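Local coordinates for endonuclease V (Homo sapiens, PDB 6OZE), which probably cleaves RNA at inosine sites by metal-ion-dependent hydrolysis, as an endoribonuclease of the RNase H-like clan, at residues D22-T25 and Q29-P32; I201-G204 and S208-A211. The protein carries 4 engineered substitutions. All coordinates share one frame; numbering follows the deposited sequence. Where two conformers were deposited one is given.

Overall arrangement
Contact 1 (22-25 with 29-32) comes first along the chain, inside the loop between helix 3-17 and strand 39-47; contact 2 (201-204 with 208-211) follows much later, where a short turn leads from strand 199-205 to helix 209-218. Their centres are nevertheless only about 10 Å apart. Contact 2 is buried, joining an inner strand of the mixed sheet to the helix that follows it, whereas contact 1 lies farther out, about 17 Å from the centre of the chain. The two meet where Asp-24 OD2 probably hydrogen-bonds Ser-208 OG, at 2.8 Å, and where Ala-211 CB packs against Asp-24 and Gln-29. The N-terminal loop is thus laid over the start of helix 209-218.

Contact 1 (D22-T25 and Q29-P32); sequences DRDT and QRDP
Asp-24 lays its CB and carboxylate across the side chain of Gln-29, with OD1 3.6 Å from Gln-29 CB and the carboxylate and amide planes turned 60° apart. The amide is carried forward by an extended chain beyond CG, and its oxygen reaches the backbone of 22-25. There Gln-29 OE1 accepts from Thr-25 N at 2.8 Å; the donor sits in the carbonyl plane, though the N-H points somewhat off the oxygen, at 136°. The same oxygen also takes the N-H of Glu-26, and NE2 donates to Arg-206 O, so both ends of this buried amide are engaged and its rotation is fixed. With an alanine here, Thr-25 N and Glu-26 N would probably lose their acceptor and Arg-206 O its donor, leaving a gap beside Asp-24 where the amide had packed. Asp-24 OD2 is hydrogen-bonded to Ser-208 OG, which ties the segment to the cap of helix 209-218. On the more exposed side Arg-30 passes its CG 4.2 Å from Asp-24 CB, then bends at chi3, -77°, which brings the edge of its guanidinium to Asp-24 O, with NH1 3.5 Å away. Thr-25 OG1 bonds Arg-206 NH1. The whole is an irregular loop between helix 3-17 and strand 39-47, with a short 3-10 segment at Gln-29 and Arg-30, pinned by side-chain-to-backbone hydrogen bonds to the turn after strand 199-205.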
ATOM      1  N   ASP A  22       1.018   5.920  14.275  1.00 44.62           N
ATOM      2  CA  ASP A  22       2.263   5.434  13.687  1.00 49.34           C
ATOM      3  C   ASP A  22       3.018   4.478  14.605  1.00 53.15           C
ATOM      4  O   ASP A  22       4.250   4.395  14.550  1.00 60.52           O
ATOM      5  CB  ASP A  22       3.155   6.581  13.210  1.00 63.13           C
ATOM      6  CG  ASP A  22       3.537   7.525  14.324  1.00 80.01           C
ATOM      7  OD1 ASP A  22       2.824   7.558  15.348  1.00 89.00           O
ATOM      8  OD2 ASP A  22       4.549   8.240  14.170  1.00 89.68           O
ATOM      9  N   ARG A  23       2.293   3.743  15.437  1.00 36.43           N
ATOM     10  CA  ARG A  23       2.853   2.741  16.317  1.00 38.26           C
ATOM     11  C   ARG A  23       2.048   1.463  16.157  1.00 33.99           C
ATOM     12  O   ARG A  23       0.962   1.450  15.569  1.00 35.52           O
ATOM     13  CB  ARG A  23       2.802   3.197  17.777  1.00 43.12           C
ATOM     14  CG  ARG A  23       1.392   3.307  18.303  1.00 48.86           C
ATOM     15  CD  ARG A  23       1.360   3.866  19.712  1.00 61.31           C
ATOM     16  NE  ARG A  23      -0.014   4.044  20.168  1.00 70.54           N
ATOM     17  CZ  ARG A  23      -0.749   3.079  20.712  1.00 74.35           C
ATOM     18  NH1 ARG A  23      -0.241   1.863  20.872  1.00 68.82           N
ATOM     19  NH2 ARG A  23      -1.992   3.331  21.095  1.00 79.30           N
ATOM     20  N   ASP A  24       2.601   0.377  16.681  1.00 36.98           N
ATOM     21  CA  ASP A  24       1.888  -0.888  16.661  1.00 31.04           C
ATOM     22  C   ASP A  24       0.773  -0.863  17.695  1.00 38.84           C
ATOM     23  O   ASP A  24       0.944  -0.351  18.803  1.00 40.72           O
ATOM     24  CB  ASP A  24       2.864  -2.022  16.969  1.00 31.74           C
ATOM     25  CG  ASP A  24       3.929  -2.160  15.898  1.00 33.70           C
ATOM     26  OD1 ASP A  24       3.562  -2.161  14.705  1.00 35.24           O
ATOM     27  OD2 ASP A  24       5.124  -2.239  16.263  1.00 37.99           O
ATOM     28  N   THR A  25      -0.384  -1.398  17.317  1.00 33.88           N
ATOM     29  CA  THR A  25      -1.528  -1.445  18.210  1.00 34.70           C
ATOM     30  C   THR A  25      -2.000  -2.855  18.533  1.00 40.30           C
ATOM     31  O   THR A  25      -2.853  -3.012  19.415  1.00 40.32           O
ATOM     32  CB  THR A  25      -2.706  -0.629  17.637  1.00 37.65           C
ATOM     33  OG1 THR A  25      -3.109  -1.163  16.371  1.00 37.16           O
ATOM     34  CG2 THR A  25      -2.309   0.833  17.447  1.00 41.45           C
ATOM     35  N   GLN A  29       1.679  -7.721  16.060  1.00 30.36           N
ATOM     36  CA  GLN A  29       2.690  -6.895  15.413  1.00 27.49           C
ATOM     37  C   GLN A  29       3.986  -6.851  16.199  1.00 31.88           C
ATOM     38  O   GLN A  29       5.032  -6.529  15.626  1.00 33.97           O
ATOM     39  CB  GLN A  29       2.150  -5.473  15.237  1.00 26.43           C
ATOM     40  CG  GLN A  29       0.942  -5.387  14.326  1.00 26.53           C
ATOM     41  CD  GLN A  29       0.296  -4.028  14.387  1.00 26.69           C
ATOM     42  OE1 GLN A  29       0.092  -3.485  15.473  1.00 29.62           O
ATOM     43  NE2 GLN A  29      -0.014  -3.453  13.222  1.00 27.96           N
ATOM     44  N   ARG A  30       3.936  -7.153  17.493  1.00 32.53           N
ATOM     45  CA  ARG A  30       5.089  -7.078  18.373  1.00 35.26           C
ATOM     46  C   ARG A  30       5.739  -8.437  18.591  1.00 40.89           C
ATOM     47  O   ARG A  30       6.604  -8.570  19.461  1.00 44.07           O
ATOM     48  CB  ARG A  30       4.698  -6.438  19.708  1.00 41.61           C
ATOM     49  CG  ARG A  30       4.077  -5.041  19.553  1.00 40.53           C
ATOM     50  CD  ARG A  30       3.731  -4.410  20.891  1.00 54.92           C
ATOM     51  NE  ARG A  30       2.514  -4.967  21.477  1.00 68.38           N
ATOM     52  CZ  ARG A  30       1.317  -4.392  21.404  1.00 68.68           C
ATOM     53  NH1 ARG A  30       1.168  -3.237  20.771  1.00 62.14           N
ATOM     54  NH2 ARG A  30       0.266  -4.971  21.970  1.00 69.61           N
ATOM     55  N   ASP A  31       5.335  -9.447  17.831  1.00 34.03           N
ATOM     56  CA  ASP A  31       5.932 -10.772  17.919  1.00 34.84           C
ATOM     57  C   ASP A  31       6.849 -11.005  16.730  1.00 32.53           C
ATOM     58  O   ASP A  31       6.494 -10.660  15.601  1.00 33.04           O
ATOM     59  CB  ASP A  31       4.837 -11.836  17.896  1.00 34.91           C
ATOM     60  CG  ASP A  31       5.387 -13.227  18.105  1.00 38.72           C
ATOM     61  OD1 ASP A  31       5.635 -13.594  19.272  1.00 44.26           O
ATOM     62  OD2 ASP A  31       5.596 -13.942  17.103  1.00 36.79           O
ATOM     63  N   PRO A  32       8.029 -11.594  16.956  1.00 36.27           N
ATOM     64  CA  PRO A  32       8.988 -11.759  15.848  1.00 34.55           C
ATOM     65  C   PRO A  32       8.444 -12.536  14.661  1.00 31.47           C
ATOM     66  O   PRO A  32       8.726 -12.177  13.512  1.00 39.14           O
ATOM     67  CB  PRO A  32      10.176 -12.460  16.517  1.00 39.97           C
ATOM     68  CG  PRO A  32      10.095 -12.025  17.953  1.00 45.66           C
ATOM     69  CD  PRO A  32       8.624 -11.914  18.264  1.00 43.24           C
TER

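Contact 2 (I201-G204 and S208-A211); sequences ISVG and SLEA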
ATOM      1  N   ILE A 201       8.847   1.020   1.501  1.00 22.83           N
ATOM      2  CA  ILE A 201       7.836   0.686   2.496  1.00 21.30           C
ATOM      3  C   ILE A 201       7.620   1.891   3.398  1.00 22.37           C
ATOM      4  O   ILE A 201       8.584   2.514   3.850  1.00 24.21           O
ATOM      5  CB  ILE A 201       8.298  -0.514   3.345  1.00 25.51           C
ATOM      6  CG1 ILE A 201       8.734  -1.687   2.449  1.00 25.47           C
ATOM      7  CG2 ILE A 201       7.200  -0.904   4.355  1.00 23.38           C
ATOM      8  CD1 ILE A 201       7.699  -2.116   1.448  1.00 27.84           C
ATOM      9  N   SER A 202       6.351   2.208   3.683  1.00 21.09           N
ATOM     10  CA  SER A 202       6.086   3.257   4.654  1.00 24.60           C
ATOM     11  C   SER A 202       4.831   2.913   5.439  1.00 23.56           C
ATOM     12  O   SER A 202       4.015   2.087   5.015  1.00 24.52           O
ATOM     13  CB  SER A 202       6.000   4.630   3.991  1.00 26.04           C
ATOM     14  OG  SER A 202       4.930   4.653   3.047  1.00 28.53           O
ATOM     15  N   VAL A 203       4.724   3.514   6.626  1.00 25.10           N
ATOM     16  CA  VAL A 203       3.563   3.278   7.477  1.00 24.30           C
ATOM     17  C   VAL A 203       2.338   3.897   6.833  1.00 24.67           C
ATOM     18  O   VAL A 203       2.359   5.060   6.419  1.00 26.65           O
ATOM     19  CB  VAL A 203       3.784   3.893   8.864  1.00 28.48           C
ATOM     20  CG1 VAL A 203       2.493   3.859   9.672  1.00 33.44           C
ATOM     21  CG2 VAL A 203       4.913   3.167   9.599  1.00 31.29           C
ATOM     22  N   GLY A 204       1.257   3.125   6.773  1.00 24.24           N
ATOM     23  CA  GLY A 204      -0.037   3.697   6.478  1.00 23.79           C
ATOM     24  C   GLY A 204      -0.735   4.113   7.756  1.00 23.23           C
ATOM     25  O   GLY A 204      -0.970   5.300   7.993  1.00 26.12           O
ATOM     26  N   SER A 208       4.060   0.182  13.230  1.00 26.28           N
ATOM     27  CA  SER A 208       5.365   0.820  13.236  1.00 28.51           C
ATOM     28  C   SER A 208       6.087   0.495  11.935  1.00 25.68           C
ATOM     29  O   SER A 208       5.787  -0.492  11.255  1.00 26.15           O
ATOM     30  CB  SER A 208       6.201   0.349  14.428  1.00 30.00           C
ATOM     31  OG  SER A 208       6.586  -1.007  14.246  1.00 32.91           O
ATOM     32  N   LEU A 209       7.025   1.367  11.570  1.00 27.83           N
ATOM     33  CA  LEU A 209       7.761   1.154  10.330  1.00 27.03           C
ATOM     34  C   LEU A 209       8.586  -0.127  10.394  1.00 25.26           C
ATOM     35  O   LEU A 209       8.614  -0.899   9.428  1.00 27.00           O
ATOM     36  CB  LEU A 209       8.651   2.359  10.045  1.00 28.46           C
ATOM     37  CG  LEU A 209       9.535   2.254   8.799  1.00 27.77           C
ATOM     38  CD1 LEU A 209       8.681   2.026   7.544  1.00 24.80           C
ATOM     39  CD2 LEU A 209      10.365   3.514   8.667  1.00 28.31           C
ATOM     40  N   GLU A 210       9.232  -0.382  11.531  1.00 29.26           N
ATOM     41  CA  GLU A 210      10.030  -1.597  11.668  1.00 31.58           C
ATOM     42  C   GLU A 210       9.178  -2.838  11.450  1.00 32.10           C
ATOM     43  O   GLU A 210       9.560  -3.745  10.700  1.00 31.11           O
ATOM     44  CB  GLU A 210      10.699  -1.636  13.045  1.00 38.08           C
ATOM     45  CG  GLU A 210      11.906  -0.722  13.185  1.00 75.97           C
ATOM     46  CD  GLU A 210      12.414  -0.635  14.617  1.00101.87           C
ATOM     47  OE1 GLU A 210      11.802  -1.260  15.508  1.00109.27           O
ATOM     48  OE2 GLU A 210      13.426   0.061  14.848  1.00110.49           O
ATOM     49  N   ALA A 211       8.002  -2.889  12.080  1.00 25.85           N
ATOM     50  CA  ALA A 211       7.130  -4.049  11.922  1.00 27.85           C
ATOM     51  C   ALA A 211       6.587  -4.157  10.505  1.00 27.30           C
ATOM     52  O   ALA A 211       6.452  -5.262   9.966  1.00 28.33           O
ATOM     53  CB  ALA A 211       5.973  -3.983  12.918  1.00 32.09           C
TER
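Strand 199-205 and the first turn of helix 209-218 form a tight beta-to-alpha connection in the RNase H-like fold, and Val-203 and Leu-209 make the principal contacts between them. Apolar packing comes first: Val-203 points its CB toward the helix, and CG2, anti to the carbonyl carbon, lies 3.9 Å from Leu-209 CB. Methyl groups also meet backbone: the same CG2 is 3.4 Å from Leu-209 N, and Leu-209, whose chi1 of 177° sends CG back along the strand, reaches the strand's backbone with its CD1 branch, 3.7 Å from Ile-201 O and 4.1 Å from Ser-202 CA. This leucine also touches Val-184 and Met-187 of strand 184-189, while the end of Ile-201 leads away from 208-211; its side chain touches Val-213 and Thr-216 of the same helix. Backbone pairing holds the strand itself, with bonds from Ile-201 to Met-187 and from Ser-202 to Gly-144, so it lies between two neighbours of the sheet. Polar capping closes the account. Ser-208, the N-cap, has its hydroxyl also bound to Asp-24 OD2, while Ser-208 OG accepts from Ala-211 N at 3.2 Å, with an N-H...O angle of 159°.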